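Local atomic coordinates of lytic polysaccharide monooxygenase (Neurospora crassa, PDB entry 4QI8), a protein that probably uses a single copper ion and a reductant to break glycosidic bonds in cellulose oxidatively, with O2 or H2O2 as cosubstrate. Residues 22-27 and 37-42; 79-84 and 90-95; 97-102 and 137-142. All coordinates share one frame; numbering follows the deposited sequence. Where two conformers were deposited one is given.

How the contacts relate
All three contacts belong to one AA9 beta-sandwich and come in series along the chain. Contact 1 joins the loop after strand 3-8 to the helical turn about 39-42. Contact 2 ties the end of strand 76-82 to the loop that follows it, and contact 3 connects strands 99-104 and 134-144. These two strands flank strand 76-82 in the mixed sheet, so contacts 2 and 3 share a framework and their centres lie about 10 Å apart. The centre of contact 1 is about 15 Å from that of contact 2 and about 14 Å from that of contact 3. The bond from Arg139 to Ile40 O ties the helical turn, with its Cys42-Cys160 disulfide, to the mixed sheet.

Contact 1 of 3, residues 22-27 and 37-42; sequences RADNWQ and SQQIRC
In the loop that follows strand 3-8 of the AA9 beta-sandwich, a type I beta turn from Ala23 to Trp26 presents Asp24 to Gln39 in the short helical turn about 39-42. A single hydrogen bond carries this surface contact: Gln39 NE2 donates to Asp24 OD2 at 2.8 Å, and the bond is nearly straight, with an N-H...O angle of 167°. The oxygen lies in the plane of the amide and accepts the bond on its anti lone pair, the one turned away from OD1. The two side chains cross at about a right angle, and the carboxylate and amide planes are 51° apart. Gln39 spans the gap because its CG stands anti to its own carbonyl carbon (chi1 -70°) and the chain runs on extended. Glutamine suits this place as a long, neutral donor. Aspartate suits its own as a short acceptor, and the same OD2 also takes the backbone N-H of Ser45, so that two donors grip this one oxygen. The side chain of Gln39 lies about 7 Å from that of Asp33, a probable binding residue of the copper site.

Side chains of 37-42 also bond among themselves. Ser37 OG caps the turn by accepting from Gln39 N at 2.9 Å, and Cys42, farther along the segment, is joined to Cys160 by a disulfide. Within the same segment, Arg41 takes hold of Gln38 end-on, with both terminal nitrogens meeting one oxygen from the same face of the amide. NH1 also serves Phe181 O, and the paired grip on Gln38 OE1 measures 2.9 Å from Arg41 NH1 and 3.0 Å from Arg41 NH2.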
loop_
_atom_site.group_PDB
_atom_site.type_symbol
_atom_site.label_atom_id
_atom_site.label_comp_id
_atom_site.label_asym_id
_atom_site.label_seq_id
_atom_site.Cartn_x
_atom_site.Cartn_y
_atom_site.Cartn_z
ATOM N N ARG A 22 7.665 5.853 -10.146
ATOM C CA ARG A 22 8.387 6.800 -9.314
ATOM C C ARG A 22 7.405 7.716 -8.582
ATOM O O ARG A 22 6.616 8.446 -9.187
ATOM C CB ARG A 22 9.416 7.625 -10.088
ATOM C CG ARG A 22 10.295 8.432 -9.119
ATOM C CD ARG A 22 11.557 8.962 -9.719
ATOM N NE ARG A 22 11.283 10.123 -10.536
ATOM C CZ ARG A 22 12.226 10.825 -11.159
ATOM N NH1 ARG A 22 13.505 10.481 -11.055
ATOM N NH2 ARG A 22 11.892 11.888 -11.885
ATOM N N ALA A 23 7.450 7.662 -7.260
ATOM C CA ALA A 23 6.547 8.444 -6.437
ATOM C C ALA A 23 6.973 9.896 -6.414
ATOM O O ALA A 23 8.163 10.216 -6.515
ATOM C CB ALA A 23 6.525 7.881 -5.023
ATOM N N ASP A 24 5.999 10.777 -6.225
ATOM C CA ASP A 24 6.268 12.201 -6.239
ATOM C C ASP A 24 7.130 12.644 -5.055
ATOM O O ASP A 24 7.632 13.771 -5.082
ATOM C CB ASP A 24 4.972 13.022 -6.256
ATOM C CG ASP A 24 4.227 12.977 -7.580
ATOM O OD1 ASP A 24 4.823 12.621 -8.620
ATOM O OD2 ASP A 24 3.023 13.329 -7.560
ATOM N N ASN A 25 7.295 11.794 -4.032
ATOM C CA ASN A 25 8.183 12.094 -2.896
ATOM C C ASN A 25 9.619 11.589 -3.089
ATOM O O ASN A 25 10.382 11.494 -2.129
ATOM C CB ASN A 25 7.612 11.565 -1.573
ATOM C CG ASN A 25 7.686 10.052 -1.441
ATOM O OD1 ASN A 25 7.812 9.324 -2.432
ATOM N ND2 ASN A 25 7.616 9.578 -0.206
ATOM N N TRP A 26 10.002 11.302 -4.328
ATOM C CA TRP A 26 11.312 10.716 -4.554
ATOM C C TRP A 26 12.465 11.628 -4.134
ATOM O O TRP A 26 13.547 11.123 -3.854
ATOM C CB TRP A 26 11.466 10.248 -6.007
ATOM C CG TRP A 26 11.610 11.347 -7.006
ATOM C CD1 TRP A 26 10.611 12.075 -7.580
ATOM C CD2 TRP A 26 12.835 11.838 -7.554
ATOM N NE1 TRP A 26 11.141 13.002 -8.453
ATOM C CE2 TRP A 26 12.506 12.875 -8.452
ATOM C CE3 TRP A 26 14.174 11.507 -7.364
ATOM C CZ2 TRP A 26 13.470 13.565 -9.181
ATOM C CZ3 TRP A 26 15.129 12.197 -8.076
ATOM C CH2 TRP A 26 14.775 13.223 -8.965
ATOM N N GLN A 27 12.250 12.939 -4.085
ATOM C CA GLN A 27 13.290 13.860 -3.620
ATOM C C GLN A 27 13.163 14.215 -2.139
ATOM O O GLN A 27 14.173 14.297 -1.452
ATOM C CB GLN A 27 13.295 15.147 -4.443
ATOM C CG GLN A 27 13.545 14.900 -5.905
ATOM C CD GLN A 27 13.860 16.177 -6.655
ATOM O OE1 GLN A 27 12.974 16.977 -6.948
ATOM N NE2 GLN A 27 15.136 16.378 -6.970
ATOM N N SER A 37 -6.725 13.517 -2.862
ATOM C CA SER A 37 -5.794 13.742 -3.955
ATOM C C SER A 37 -5.588 12.491 -4.797
ATOM O O SER A 37 -5.614 11.372 -4.283
ATOM C CB SER A 37 -4.441 14.146 -3.364
ATOM O OG SER A 37 -3.447 14.242 -4.361
ATOM N N GLN A 38 -5.321 12.681 -6.084
ATOM C CA GLN A 38 -4.865 11.569 -6.910
ATOM C C GLN A 38 -3.611 10.919 -6.326
ATOM O O GLN A 38 -3.354 9.738 -6.556
ATOM C CB GLN A 38 -4.593 12.022 -8.349
ATOM C CG GLN A 38 -5.835 12.510 -9.067
ATOM C CD GLN A 38 -6.837 11.399 -9.247
ATOM O OE1 GLN A 38 -6.541 10.386 -9.883
ATOM N NE2 GLN A 38 -8.024 11.564 -8.671
ATOM N N GLN A 39 -2.805 11.692 -5.604
ATOM C CA GLN A 39 -1.607 11.140 -4.985
ATOM C C GLN A 39 -1.880 10.053 -3.942
ATOM O O GLN A 39 -0.984 9.278 -3.640
ATOM C CB GLN A 39 -0.745 12.251 -4.375
ATOM C CG GLN A 39 -0.088 13.146 -5.406
ATOM C CD GLN A 39 0.745 14.237 -4.763
ATOM O OE1 GLN A 39 0.357 14.809 -3.744
ATOM N NE2 GLN A 39 1.903 14.505 -5.332
ATOM N N ILE A 40 -3.104 9.961 -3.425
ATOM C CA ILE A 40 -3.409 8.919 -2.432
ATOM C C ILE A 40 -3.329 7.535 -3.068
ATOM O O ILE A 40 -3.222 6.520 -2.380
ATOM C CB ILE A 40 -4.764 9.171 -1.720
ATOM C CG1 ILE A 40 -4.843 8.480 -0.346
ATOM C CG2 ILE A 40 -5.915 8.735 -2.608
ATOM C CD1 ILE A 40 -3.906 9.082 0.699
ATOM N N ARG A 41 -3.424 7.481 -4.402
ATOM C CA ARG A 41 -3.445 6.179 -5.053
ATOM C C ARG A 41 -2.031 5.596 -5.184
ATOM O O ARG A 41 -1.690 4.646 -4.506
ATOM C CB ARG A 41 -4.165 6.287 -6.423
ATOM C CG ARG A 41 -4.252 4.970 -7.163
ATOM C CD ARG A 41 -5.014 5.059 -8.492
ATOM N NE ARG A 41 -4.552 6.172 -9.318
ATOM C CZ ARG A 41 -5.166 7.341 -9.534
ATOM N NH1 ARG A 41 -6.363 7.665 -9.016
ATOM N NH2 ARG A 41 -4.571 8.232 -10.334
ATOM N N CYS A 42 -1.207 6.218 -6.021
ATOM C CA CYS A 42 0.168 5.772 -6.277
ATOM C C CYS A 42 1.189 6.910 -6.134
ATOM O O CYS A 42 2.303 6.798 -6.641
ATOM C CB CYS A 42 0.310 5.092 -7.658
ATOM S SG CYS A 42 -0.641 3.568 -7.768
#

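Contact 2 of 3, residues 79-84 and 90-95; sequences YLARVP and NSWTGE
Trp92 turns one face of its indole to Val83 CA and the Pro84 ring, and the contact is organised around that one aromatic group. Val83 CA stands almost squarely over the six-membered ring, 3.9 Å from its centroid and 7° off the normal, in a CH-pi contact. Beside it on the same face, Pro84 CD makes a second CH-pi contact, 3.6 Å from the centroid of the five-membered ring. Proline suits this spot because its CD is bonded to the backbone nitrogen and offers somewhat polarised hydrogens to the pi cloud. The side chains of Val83 and Trp92 slide past each other in opposite directions, with Val83 CG2 3.6 Å from Trp92 CE3. Ala81 meets the ring differently: its methyl lies in the ring plane, at the edge, with CB 3.9 Å from Trp92 CH2. The small side chain lets the indole come up close to the strand. Replacing Trp92 by an alanine would take away the whole indole, and is likely to leave Val83 and Pro84 without the surface they rest on and to open a gap between strand and loop.

With CG anti to the backbone nitrogen (chi1 -164°), the ring is swung across to the strand while Gly94 N lies over its opposite face. Gly94 has backbone angles at which a side chain would jam against the carbonyl oxygen of Thr93, so glycine fits the bend. The arrangement is the long connection of a beta-hairpin in the AA9 beta-sandwich, folded back by an aromatic residue against the end of strand 76-82 before strand 99-104 begins.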
loop_
_atom_site.group_PDB
_atom_site.type_symbol
_atom_site.label_atom_id
_atom_site.label_comp_id
_atom_site.label_asym_id
_atom_site.label_seq_id
_atom_site.Cartn_x
_atom_site.Cartn_y
_atom_site.Cartn_z
ATOM N N TYR A 79 -2.430 -3.247 -1.054
ATOM C CA TYR A 79 -3.573 -3.509 -1.909
ATOM C C TYR A 79 -3.090 -3.972 -3.278
ATOM O O TYR A 79 -2.025 -3.557 -3.750
ATOM C CB TYR A 79 -4.402 -2.253 -2.136
ATOM C CG TYR A 79 -5.124 -1.647 -0.954
ATOM C CD1 TYR A 79 -4.444 -0.962 0.043
ATOM C CD2 TYR A 79 -6.519 -1.718 -0.863
ATOM C CE1 TYR A 79 -5.136 -0.366 1.105
ATOM C CE2 TYR A 79 -7.206 -1.113 0.173
ATOM C CZ TYR A 79 -6.520 -0.450 1.152
ATOM O OH TYR A 79 -7.230 0.151 2.160
ATOM N N LEU A 80 -3.917 -4.786 -3.927
ATOM C CA LEU A 80 -3.719 -5.152 -5.322
ATOM C C LEU A 80 -4.849 -4.621 -6.194
ATOM O O LEU A 80 -5.983 -4.465 -5.735
ATOM C CB LEU A 80 -3.721 -6.672 -5.467
ATOM C CG LEU A 80 -2.448 -7.390 -5.031
ATOM C CD1 LEU A 80 -2.654 -8.904 -4.999
ATOM C CD2 LEU A 80 -1.275 -7.054 -5.960
ATOM N N ALA A 81 -4.536 -4.384 -7.466
ATOM C CA ALA A 81 -5.547 -4.062 -8.473
ATOM C C ALA A 81 -5.140 -4.735 -9.768
ATOM O O ALA A 81 -4.005 -4.588 -10.214
ATOM C CB ALA A 81 -5.671 -2.558 -8.668
ATOM N N ARG A 82 -6.073 -5.464 -10.376
ATOM C CA ARG A 82 -5.771 -6.215 -11.584
ATOM C C ARG A 82 -6.063 -5.400 -12.838
ATOM O O ARG A 82 -7.180 -4.930 -13.071
ATOM C CB ARG A 82 -6.569 -7.516 -11.626
ATOM C CG ARG A 82 -6.162 -8.409 -12.785
ATOM C CD ARG A 82 -6.932 -9.714 -12.800
ATOM N NE ARG A 82 -6.527 -10.604 -13.890
ATOM C CZ ARG A 82 -6.926 -10.491 -15.154
ATOM N NH1 ARG A 82 -7.756 -9.527 -15.531
ATOM N NH2 ARG A 82 -6.502 -11.367 -16.052
ATOM N N VAL A 83 -5.049 -5.266 -13.680
ATOM C CA VAL A 83 -5.203 -4.584 -14.948
ATOM C C VAL A 83 -6.182 -5.372 -15.838
ATOM O O VAL A 83 -6.029 -6.578 -15.977
ATOM C CB VAL A 83 -3.847 -4.489 -15.658
ATOM C CG1 VAL A 83 -4.000 -3.792 -16.994
ATOM C CG2 VAL A 83 -2.805 -3.772 -14.789
ATOM N N PRO A 84 -7.185 -4.702 -16.446
ATOM C CA PRO A 84 -8.121 -5.434 -17.301
ATOM C C PRO A 84 -7.437 -6.093 -18.481
ATOM O O PRO A 84 -6.450 -5.575 -19.014
ATOM C CB PRO A 84 -9.070 -4.342 -17.804
ATOM C CG PRO A 84 -8.976 -3.260 -16.816
ATOM C CD PRO A 84 -7.562 -3.284 -16.317
ATOM N N ASN A 90 1.521 -0.507 -18.279
ATOM C CA ASN A 90 2.256 0.758 -18.262
ATOM C C ASN A 90 1.326 1.952 -18.357
ATOM O O ASN A 90 1.633 3.020 -17.845
ATOM C CB ASN A 90 3.251 0.845 -19.418
ATOM C CG ASN A 90 4.490 0.002 -19.210
ATOM O OD1 ASN A 90 4.813 -0.402 -18.097
ATOM N ND2 ASN A 90 5.200 -0.256 -20.301
ATOM N N SER A 91 0.189 1.766 -19.010
ATOM C CA SER A 91 -0.737 2.863 -19.264
ATOM C C SER A 91 -1.873 2.931 -18.231
ATOM O O SER A 91 -2.611 3.909 -18.184
ATOM C CB SER A 91 -1.316 2.737 -20.682
ATOM O OG SER A 91 -0.292 2.756 -21.678
ATOM N N TRP A 92 -2.009 1.900 -17.406
ATOM C CA TRP A 92 -3.191 1.778 -16.548
ATOM C C TRP A 92 -2.987 2.461 -15.199
ATOM O O TRP A 92 -2.080 2.115 -14.451
ATOM C CB TRP A 92 -3.526 0.308 -16.345
ATOM C CG TRP A 92 -4.897 0.046 -15.806
ATOM C CD1 TRP A 92 -6.085 0.258 -16.441
ATOM C CD2 TRP A 92 -5.224 -0.505 -14.527
ATOM N NE1 TRP A 92 -7.133 -0.128 -15.638
ATOM C CE2 TRP A 92 -6.632 -0.599 -14.456
ATOM C CE3 TRP A 92 -4.468 -0.940 -13.439
ATOM C CZ2 TRP A 92 -7.288 -1.115 -13.342
ATOM C CZ3 TRP A 92 -5.122 -1.451 -12.337
ATOM C CH2 TRP A 92 -6.515 -1.547 -12.299
ATOM N N THR A 93 -3.831 3.435 -14.877
ATOM C CA THR A 93 -3.649 4.198 -13.639
ATOM C C THR A 93 -4.301 3.546 -12.411
ATOM O O THR A 93 -3.924 3.838 -11.280
ATOM C CB THR A 93 -4.194 5.620 -13.786
ATOM O OG1 THR A 93 -5.605 5.557 -13.999
ATOM C CG2 THR A 93 -3.542 6.320 -14.963
ATOM N N GLY A 94 -5.274 2.669 -12.627
ATOM C CA GLY A 94 -5.959 2.024 -11.521
ATOM C C GLY A 94 -7.089 2.863 -10.974
ATOM O O GLY A 94 -7.290 2.942 -9.767
ATOM N N GLU A 95 -7.849 3.483 -11.865
ATOM C CA GLU A 95 -9.025 4.237 -11.429
ATOM C C GLU A 95 -10.252 3.344 -11.269
ATOM O O GLU A 95 -10.294 2.220 -11.774
ATOM C CB GLU A 95 -9.258 5.437 -12.335
ATOM C CG GLU A 95 -8.092 6.416 -12.142
ATOM C CD GLU A 95 -8.170 7.694 -12.951
ATOM O OE1 GLU A 95 -8.661 8.710 -12.411
ATOM O OE2 GLU A 95 -7.693 7.699 -14.106
#

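Contact 3 of 3, residues 97-102 and 137-142; sequences AVWFKI and LLRAEH
Trp99 and Arg139 meet across one face of the mixed sheet of the beta-sandwich, on strands 99-104 and 134-144, which are separated by strand 76-82. The axes of 99-102 and 137-142 come within 8.9 Å, and the side chains bridge the strand between. The tight part surrounds the indole, whose outer rim is wedged between two aliphatic stems: Trp99 CH2 lies 3.5 Å from Leu137 CB, and Trp99 CZ3 lies 3.5 Å from Arg139 CB. Arg139 stretches across at about a right angle, its CD over one face of the ring, so that a long arginine provides both an apolar stem against the indole and a guanidinium led away from it. The NE1 of Trp99 is satisfied by Gly94 O. Val98 and Trp99 form a classic beta bulge opposite Val179.

On the other face of the sheet the contact is looser. Ile102, only partly buried, just touches Leu138, with 4.2 Å between Ile102 CD1 and Leu138 CD1. Leu138 also packs on Ile62 and Tyr64 of the facing sheet. Back on the first face, buried Arg139 has Phe181 as a cation-pi partner and forms a salt bridge in which its NH2 meets Glu141 OE2 at 2.8 Å, from above the carboxylate plane.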
loop_
_atom_site.group_PDB
_atom_site.type_symbol
_atom_site.label_atom_id
_atom_site.label_comp_id
_atom_site.label_asym_id
_atom_site.label_seq_id
_atom_site.Cartn_x
_atom_site.Cartn_y
_atom_site.Cartn_z
ATOM N N ALA A 97 -13.249 1.295 -8.794
ATOM C CA ALA A 97 -13.282 0.442 -7.617
ATOM C C ALA A 97 -12.609 -0.880 -7.944
ATOM O O ALA A 97 -13.266 -1.888 -8.189
ATOM C CB ALA A 97 -14.717 0.224 -7.166
ATOM N N VAL A 98 -11.281 -0.853 -7.954
ATOM C CA VAL A 98 -10.471 -1.962 -8.429
ATOM C C VAL A 98 -9.472 -2.487 -7.400
ATOM O O VAL A 98 -8.853 -3.522 -7.619
ATOM C CB VAL A 98 -9.713 -1.577 -9.729
ATOM C CG1 VAL A 98 -10.697 -1.285 -10.842
ATOM C CG2 VAL A 98 -8.772 -0.383 -9.517
ATOM N N TRP A 99 -9.300 -1.776 -6.292
ATOM C CA TRP A 99 -8.263 -2.112 -5.321
ATOM C C TRP A 99 -8.830 -2.982 -4.208
ATOM O O TRP A 99 -9.821 -2.605 -3.585
ATOM C CB TRP A 99 -7.693 -0.833 -4.708
ATOM C CG TRP A 99 -6.998 0.054 -5.695
ATOM C CD1 TRP A 99 -7.545 1.084 -6.396
ATOM C CD2 TRP A 99 -5.626 -0.020 -6.094
ATOM N NE1 TRP A 99 -6.599 1.667 -7.207
ATOM C CE2 TRP A 99 -5.411 0.998 -7.045
ATOM C CE3 TRP A 99 -4.562 -0.856 -5.745
ATOM C CZ2 TRP A 99 -4.165 1.204 -7.646
ATOM C CZ3 TRP A 99 -3.332 -0.654 -6.350
ATOM C CH2 TRP A 99 -3.140 0.376 -7.275
ATOM N N PHE A 100 -8.183 -4.113 -3.941
ATOM C CA PHE A 100 -8.552 -4.922 -2.784
ATOM C C PHE A 100 -7.353 -5.049 -1.865
ATOM O O PHE A 100 -6.202 -5.103 -2.306
ATOM C CB PHE A 100 -9.144 -6.296 -3.166
ATOM C CG PHE A 100 -8.254 -7.173 -4.012
ATOM C CD1 PHE A 100 -8.190 -7.007 -5.383
ATOM C CD2 PHE A 100 -7.519 -8.196 -3.436
ATOM C CE1 PHE A 100 -7.396 -7.824 -6.161
ATOM C CE2 PHE A 100 -6.738 -9.030 -4.212
ATOM C CZ PHE A 100 -6.678 -8.847 -5.578
ATOM N N LYS A 101 -7.648 -5.054 -0.572
ATOM C CA LYS A 101 -6.633 -5.093 0.458
ATOM C C LYS A 101 -6.177 -6.518 0.678
ATOM O O LYS A 101 -7.003 -7.414 0.837
ATOM C CB LYS A 101 -7.207 -4.527 1.750
ATOM C CG LYS A 101 -6.217 -4.454 2.899
ATOM C CD LYS A 101 -6.878 -3.990 4.190
ATOM C CE LYS A 101 -7.162 -2.506 4.192
ATOM N NZ LYS A 101 -8.009 -2.137 5.362
ATOM N N ILE A 102 -4.863 -6.723 0.709
ATOM C CA ILE A 102 -4.308 -8.039 1.004
ATOM C C ILE A 102 -3.552 -8.107 2.331
ATOM O O ILE A 102 -3.179 -9.193 2.760
ATOM C CB ILE A 102 -3.435 -8.601 -0.144
ATOM C CG1 ILE A 102 -2.222 -7.709 -0.421
ATOM C CG2 ILE A 102 -4.285 -8.783 -1.390
ATOM C CD1 ILE A 102 -1.236 -8.348 -1.374
ATOM N N LEU A 137 -1.213 -3.883 -10.232
ATOM C CA LEU A 137 -0.523 -2.923 -9.398
ATOM C C LEU A 137 -0.581 -3.392 -7.953
ATOM O O LEU A 137 -1.626 -3.869 -7.488
ATOM C CB LEU A 137 -1.172 -1.547 -9.504
ATOM C CG LEU A 137 -1.152 -0.943 -10.907
ATOM C CD1 LEU A 137 -1.939 0.362 -10.943
ATOM C CD2 LEU A 137 0.270 -0.701 -11.357
ATOM N N LEU A 138 0.541 -3.223 -7.251
ATOM C CA LEU A 138 0.634 -3.473 -5.820
ATOM C C LEU A 138 0.919 -2.148 -5.141
ATOM O O LEU A 138 1.985 -1.566 -5.333
ATOM C CB LEU A 138 1.738 -4.479 -5.514
ATOM C CG LEU A 138 2.045 -4.716 -4.032
ATOM C CD1 LEU A 138 0.874 -5.306 -3.257
ATOM C CD2 LEU A 138 3.261 -5.605 -3.913
ATOM N N ARG A 139 -0.066 -1.652 -4.400
ATOM C CA ARG A 139 0.043 -0.386 -3.691
ATOM C C ARG A 139 0.530 -0.640 -2.271
ATOM O O ARG A 139 -0.071 -1.417 -1.531
ATOM C CB ARG A 139 -1.317 0.322 -3.672
ATOM C CG ARG A 139 -1.377 1.605 -2.867
ATOM C CD ARG A 139 -2.771 2.207 -2.955
ATOM N NE ARG A 139 -2.898 3.440 -2.180
ATOM C CZ ARG A 139 -3.128 3.484 -0.876
ATOM N NH1 ARG A 139 -3.297 2.356 -0.193
ATOM N NH2 ARG A 139 -3.202 4.652 -0.256
ATOM N N ALA A 140 1.612 0.048 -1.906
ATOM C CA ALA A 140 2.168 0.054 -0.558
ATOM C C ALA A 140 1.804 1.362 0.105
ATOM O O ALA A 140 1.947 2.417 -0.509
ATOM C CB ALA A 140 3.678 -0.057 -0.624
ATOM N N GLU A 141 1.376 1.300 1.362
ATOM C CA GLU A 141 1.252 2.505 2.156
ATOM C C GLU A 141 1.664 2.262 3.589
ATOM O O GLU A 141 1.400 1.206 4.166
ATOM C CB GLU A 141 -0.154 3.110 2.117
ATOM C CG GLU A 141 -1.177 2.428 3.006
ATOM C CD GLU A 141 -2.592 2.958 2.827
ATOM O OE1 GLU A 141 -3.521 2.128 2.942
ATOM O OE2 GLU A 141 -2.780 4.160 2.515
ATOM N N HIS A 142 2.319 3.271 4.144
ATOM C CA HIS A 142 2.473 3.389 5.570
ATOM C C HIS A 142 1.705 4.628 6.006
ATOM O O HIS A 142 1.817 5.684 5.372
ATOM C CB HIS A 142 3.930 3.544 5.991
ATOM C CG HIS A 142 4.074 3.447 7.464
ATOM N ND1 HIS A 142 4.477 4.502 8.257
ATOM C CD2 HIS A 142 3.749 2.434 8.300
ATOM C CE1 HIS A 142 4.416 4.123 9.520
ATOM N NE2 HIS A 142 3.969 2.881 9.572
#